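Local coordinates for protein translation factor SUI1 homolog (Pyrococcus horikoshii, PDB 5ZCY), which probably acts as a translation initiation factor of the SUI1 (aIF1/eIF1) family, binding mRNA as archaea start protein synthesis, at residues I53-C63 with H78-L89. Sequence-based numbering, arbitrary orientation.
Sequences IAKKLKAKLAC and HRDRIKKLLAEL. With NO3 (nitrate ion), chain B.
Leu57 reaches with both methyls into the buried, tightly packed part, formed with Ile53, Ile82, Leu85 and Leu86: CD2 lies 3.9 Å from Leu85 CB, while CD1 has looser contacts with Ile82 CD1 and Leu86 CD2. Ile53 CG2 meets Leu89 CD1, and at the other end Leu61 CD1 makes a CH-pi contact with the face of the His78 ring, 3.9 Å from the centroid. The ring is held by a hydrogen bond between NE2 and the O of Gln75, and Cys63 SG approaches it obliquely. The helical segments 53-61 and 82-88 approach to 11.0 Å between axes, their N-to-C directions 126° apart; helices 50-61 and 82-88 pack on one face of the mixed sheet in the alpha+beta SUI1 fold, Ile53 on Ile72, Ile82 on Val26. The solvent side is looser and polar. There Leu61 CD2 lies over the Arg81 guanidinium, 3.4 Å from NH1. Lys60, extended beyond CG, lays CD along Leu85 CD2 and ends in a salt bridge, NZ to Glu88 OE1 at 2.8 Å, reached from the anti side. A serine in its place would probably leave Glu88 without this cation. Lys56 CD brushes Leu89 CD2 before NZ donates to O1 of a nitrate, probably from the crystallisation liquor.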
loop_
_atom_site.group_PDB
_atom_site.type_symbol
_atom_site.label_atom_id
_atom_site.label_comp_id
_atom_site.label_asym_id
_atom_site.label_seq_id
_atom_site.Cartn_x
_atom_site.Cartn_y
_atom_site.Cartn_z
ATOM N N ILE A 53 4.055 1.161 -8.791
ATOM C CA ILE A 53 3.736 1.793 -7.482
ATOM C C ILE A 53 4.521 1.111 -6.385
ATOM O O ILE A 53 5.090 1.855 -5.560
ATOM C CB ILE A 53 2.198 1.742 -7.199
ATOM C CG1 ILE A 53 1.489 2.579 -8.284
ATOM C CG2 ILE A 53 1.904 2.241 -5.787
ATOM C CD1 ILE A 53 0.008 2.430 -8.323
ATOM N N ALA A 54 4.635 -0.199 -6.419
ATOM C CA ALA A 54 5.477 -0.888 -5.434
ATOM C C ALA A 54 6.896 -0.431 -5.491
ATOM O O ALA A 54 7.490 -0.189 -4.428
ATOM C CB ALA A 54 5.357 -2.358 -5.554
ATOM N N LYS A 55 7.436 -0.315 -6.698
ATOM C CA LYS A 55 8.844 0.147 -6.819
ATOM C C LYS A 55 9.037 1.496 -6.229
ATOM O O LYS A 55 10.044 1.784 -5.560
ATOM C CB LYS A 55 9.214 -0.002 -8.314
ATOM C CG LYS A 55 10.564 0.505 -8.769
ATOM C CD LYS A 55 10.658 0.607 -10.327
ATOM C CE LYS A 55 9.758 1.723 -10.873
ATOM N NZ LYS A 55 9.639 1.732 -12.378
ATOM N N LYS A 56 8.125 2.463 -6.417
ATOM C CA LYS A 56 8.211 3.780 -5.937
ATOM C C LYS A 56 8.177 3.762 -4.387
ATOM O O LYS A 56 8.889 4.484 -3.733
ATOM C CB LYS A 56 7.151 4.702 -6.473
ATOM C CG LYS A 56 7.360 4.998 -7.969
ATOM C CD LYS A 56 6.330 5.939 -8.407
ATOM C CE LYS A 56 6.466 6.194 -9.958
ATOM N NZ LYS A 56 5.406 7.183 -10.230
ATOM N N LEU A 57 7.246 2.996 -3.835
ATOM C CA LEU A 57 7.139 3.005 -2.367
ATOM C C LEU A 57 8.356 2.327 -1.800
ATOM O O LEU A 57 8.812 2.850 -0.721
ATOM C CB LEU A 57 5.870 2.187 -2.034
ATOM C CG LEU A 57 4.567 2.871 -2.328
ATOM C CD1 LEU A 57 3.421 1.868 -2.103
ATOM C CD2 LEU A 57 4.282 4.176 -1.643
ATOM N N LYS A 58 8.853 1.265 -2.369
ATOM C CA LYS A 58 10.111 0.509 -1.951
ATOM C C LYS A 58 11.283 1.496 -1.930
ATOM O O LYS A 58 12.109 1.467 -1.003
ATOM C CB LYS A 58 10.455 -0.712 -2.811
ATOM C CG LYS A 58 9.501 -1.906 -2.570
ATOM C CD LYS A 58 9.536 -2.953 -3.666
ATOM C CE LYS A 58 10.891 -3.663 -3.752
ATOM N NZ LYS A 58 10.810 -4.633 -4.871
ATOM N N ALA A 59 11.362 2.342 -2.916
ATOM C CA ALA A 59 12.474 3.297 -2.985
ATOM C C ALA A 59 12.327 4.350 -1.949
ATOM O O ALA A 59 13.348 4.671 -1.272
ATOM C CB ALA A 59 12.547 3.890 -4.400
ATOM N N LYS A 60 11.127 4.887 -1.686
ATOM C CA LYS A 60 10.904 5.886 -0.731
ATOM C C LYS A 60 11.217 5.397 0.694
ATOM O O LYS A 60 11.794 6.122 1.487
ATOM C CB LYS A 60 9.487 6.469 -0.741
ATOM C CG LYS A 60 9.082 7.293 -1.981
ATOM C CD LYS A 60 7.555 7.262 -2.133
ATOM C CE LYS A 60 6.933 8.412 -2.928
ATOM N NZ LYS A 60 5.529 8.572 -2.446
ATOM N N LEU A 61 10.870 4.126 0.974
ATOM C CA LEU A 61 11.034 3.557 2.320
ATOM C C LEU A 61 12.346 2.751 2.434
ATOM O O LEU A 61 12.604 2.215 3.557
ATOM C CB LEU A 61 9.812 2.653 2.555
ATOM C CG LEU A 61 8.489 3.282 2.697
ATOM C CD1 LEU A 61 7.331 2.346 2.519
ATOM C CD2 LEU A 61 8.348 4.107 4.041
ATOM N N ALA A 62 13.107 2.513 1.377
ATOM C CA ALA A 62 14.306 1.583 1.359
ATOM C C ALA A 62 13.968 0.272 1.963
ATOM O O ALA A 62 14.592 -0.209 2.912
ATOM C CB ALA A 62 15.508 2.192 2.090
ATOM N N CYS A 63 12.890 -0.320 1.489
ATOM C CA CYS A 63 12.379 -1.608 2.036
ATOM C C CYS A 63 12.171 -2.594 0.933
ATOM O O CYS A 63 12.074 -2.170 -0.284
ATOM C CB CYS A 63 11.052 -1.433 2.831
ATOM S SG CYS A 63 9.641 -0.946 1.901
ATOM N N HIS A 78 4.513 0.006 7.611
ATOM C CA HIS A 78 4.614 1.400 7.115
ATOM C C HIS A 78 3.370 2.116 7.222
ATOM O O HIS A 78 3.112 3.102 6.502
ATOM C CB HIS A 78 5.242 1.366 5.669
ATOM C CG HIS A 78 6.576 0.734 5.644
ATOM N ND1 HIS A 78 7.612 1.298 6.290
ATOM C CD2 HIS A 78 7.000 -0.525 5.252
ATOM C CE1 HIS A 78 8.664 0.484 6.234
ATOM N NE2 HIS A 78 8.309 -0.602 5.594
ATOM N N ARG A 79 2.442 1.695 8.112
ATOM C CA ARG A 79 1.204 2.382 8.331
ATOM C C ARG A 79 1.421 3.804 8.782
ATOM O O ARG A 79 0.528 4.630 8.535
ATOM C CB ARG A 79 0.320 1.611 9.309
ATOM C CG ARG A 79 -0.133 0.256 8.777
ATOM C CD ARG A 79 -0.967 -0.459 9.793
ATOM N NE ARG A 79 -0.133 -0.896 10.908
ATOM C CZ ARG A 79 -0.635 -1.371 12.025
ATOM N NH1 ARG A 79 -1.900 -1.494 12.191
ATOM N NH2 ARG A 79 0.207 -1.710 12.997
ATOM N N ASP A 80 2.537 4.105 9.421
ATOM C CA ASP A 80 2.756 5.473 9.923
ATOM C C ASP A 80 2.879 6.474 8.763
ATOM O O ASP A 80 2.541 7.655 9.008
ATOM C CB ASP A 80 4.023 5.503 10.748
ATOM C CG ASP A 80 5.187 4.816 10.144
ATOM O OD1 ASP A 80 5.192 4.232 9.056
ATOM O OD2 ASP A 80 6.308 4.974 10.676
ATOM N N ARG A 81 3.363 6.053 7.619
ATOM C CA ARG A 81 3.702 6.975 6.557
ATOM C C ARG A 81 2.847 6.686 5.291
ATOM O O ARG A 81 2.954 7.495 4.353
ATOM C CB ARG A 81 5.115 6.881 6.131
ATOM C CG ARG A 81 6.052 7.334 7.248
ATOM C CD ARG A 81 7.490 7.140 6.878
ATOM N NE ARG A 81 7.870 7.967 5.733
ATOM C CZ ARG A 81 9.008 7.832 5.020
ATOM N NH1 ARG A 81 9.915 6.902 5.292
ATOM N NH2 ARG A 81 9.186 8.622 3.989
ATOM N N ILE A 82 2.037 5.650 5.208
ATOM C CA ILE A 82 1.475 5.205 3.943
ATOM C C ILE A 82 0.482 6.197 3.377
ATOM O O ILE A 82 0.448 6.325 2.140
ATOM C CB ILE A 82 0.837 3.792 4.083
ATOM C CG1 ILE A 82 0.598 3.141 2.715
ATOM C CG2 ILE A 82 -0.420 3.831 4.932
ATOM C CD1 ILE A 82 1.779 3.038 1.847
ATOM N N LYS A 83 -0.298 6.892 4.186
ATOM C CA LYS A 83 -1.270 7.867 3.615
ATOM C C LYS A 83 -0.507 8.989 2.949
ATOM O O LYS A 83 -0.873 9.389 1.820
ATOM C CB LYS A 83 -2.267 8.396 4.633
ATOM C CG LYS A 83 -3.239 7.374 5.081
ATOM C CD LYS A 83 -4.459 7.982 5.849
ATOM C CE LYS A 83 -5.319 6.926 6.445
ATOM N NZ LYS A 83 -6.481 7.471 7.194
ATOM N N LYS A 84 0.558 9.505 3.530
ATOM C CA LYS A 84 1.357 10.570 2.930
ATOM C C LYS A 84 1.973 10.047 1.689
ATOM O O LYS A 84 2.012 10.785 0.635
ATOM C CB LYS A 84 2.421 11.073 3.910
ATOM C CG LYS A 84 3.457 11.997 3.369
ATOM C CD LYS A 84 2.809 13.236 2.838
ATOM C CE LYS A 84 3.869 14.264 2.459
ATOM N NZ LYS A 84 3.269 15.315 1.610
ATOM N N LEU A 85 2.537 8.837 1.684
ATOM C CA LEU A 85 3.242 8.385 0.520
ATOM C C LEU A 85 2.282 8.142 -0.621
ATOM O O LEU A 85 2.617 8.431 -1.782
ATOM C CB LEU A 85 4.045 7.150 0.837
ATOM C CG LEU A 85 5.218 7.282 1.840
ATOM C CD1 LEU A 85 5.782 5.920 2.160
ATOM C CD2 LEU A 85 6.258 8.279 1.344
ATOM N N LEU A 86 1.116 7.580 -0.353
ATOM C CA LEU A 86 0.138 7.399 -1.448
ATOM C C LEU A 86 -0.401 8.723 -1.923
ATOM O O LEU A 86 -0.662 8.863 -3.164
ATOM C CB LEU A 86 -0.980 6.460 -1.031
ATOM C CG LEU A 86 -0.519 5.002 -0.874
ATOM C CD1 LEU A 86 -1.641 4.097 -0.293
ATOM C CD2 LEU A 86 -0.075 4.404 -2.183
ATOM N N ALA A 87 -0.515 9.688 -1.044
ATOM C CA ALA A 87 -0.914 11.072 -1.511
ATOM C C ALA A 87 0.123 11.666 -2.334
ATOM O O ALA A 87 -0.290 12.399 -3.333
ATOM C CB ALA A 87 -1.201 11.929 -0.281
ATOM N N GLU A 88 1.409 11.386 -2.179
ATOM C CA GLU A 88 2.487 11.873 -3.076
ATOM C C GLU A 88 2.259 11.286 -4.460
ATOM O O GLU A 88 2.708 11.859 -5.503
ATOM C CB GLU A 88 3.903 11.555 -2.574
ATOM C CG GLU A 88 4.296 12.365 -1.366
ATOM C CD GLU A 88 5.595 11.882 -0.743
ATOM O OE1 GLU A 88 6.320 11.008 -1.265
ATOM O OE2 GLU A 88 5.887 12.444 0.320
ATOM N N LEU A 89 1.626 10.115 -4.537
ATOM C CA LEU A 89 1.287 9.473 -5.794
ATOM C C LEU A 89 -0.137 9.779 -6.254
ATOM O O LEU A 89 -0.656 9.048 -7.085
ATOM C CB LEU A 89 1.533 7.914 -5.692
ATOM C CG LEU A 89 2.976 7.548 -5.286
ATOM C CD1 LEU A 89 3.037 6.028 -5.246
ATOM C CD2 LEU A 89 4.051 8.109 -6.228
HETATM N N NO3 B . 2.382 5.412 -10.232
HETATM O O1 NO3 B . 2.651 6.255 -9.531
HETATM O O2 NO3 B . 1.109 4.977 -10.654
HETATM O O3 NO3 B . 3.424 4.615 -10.577
#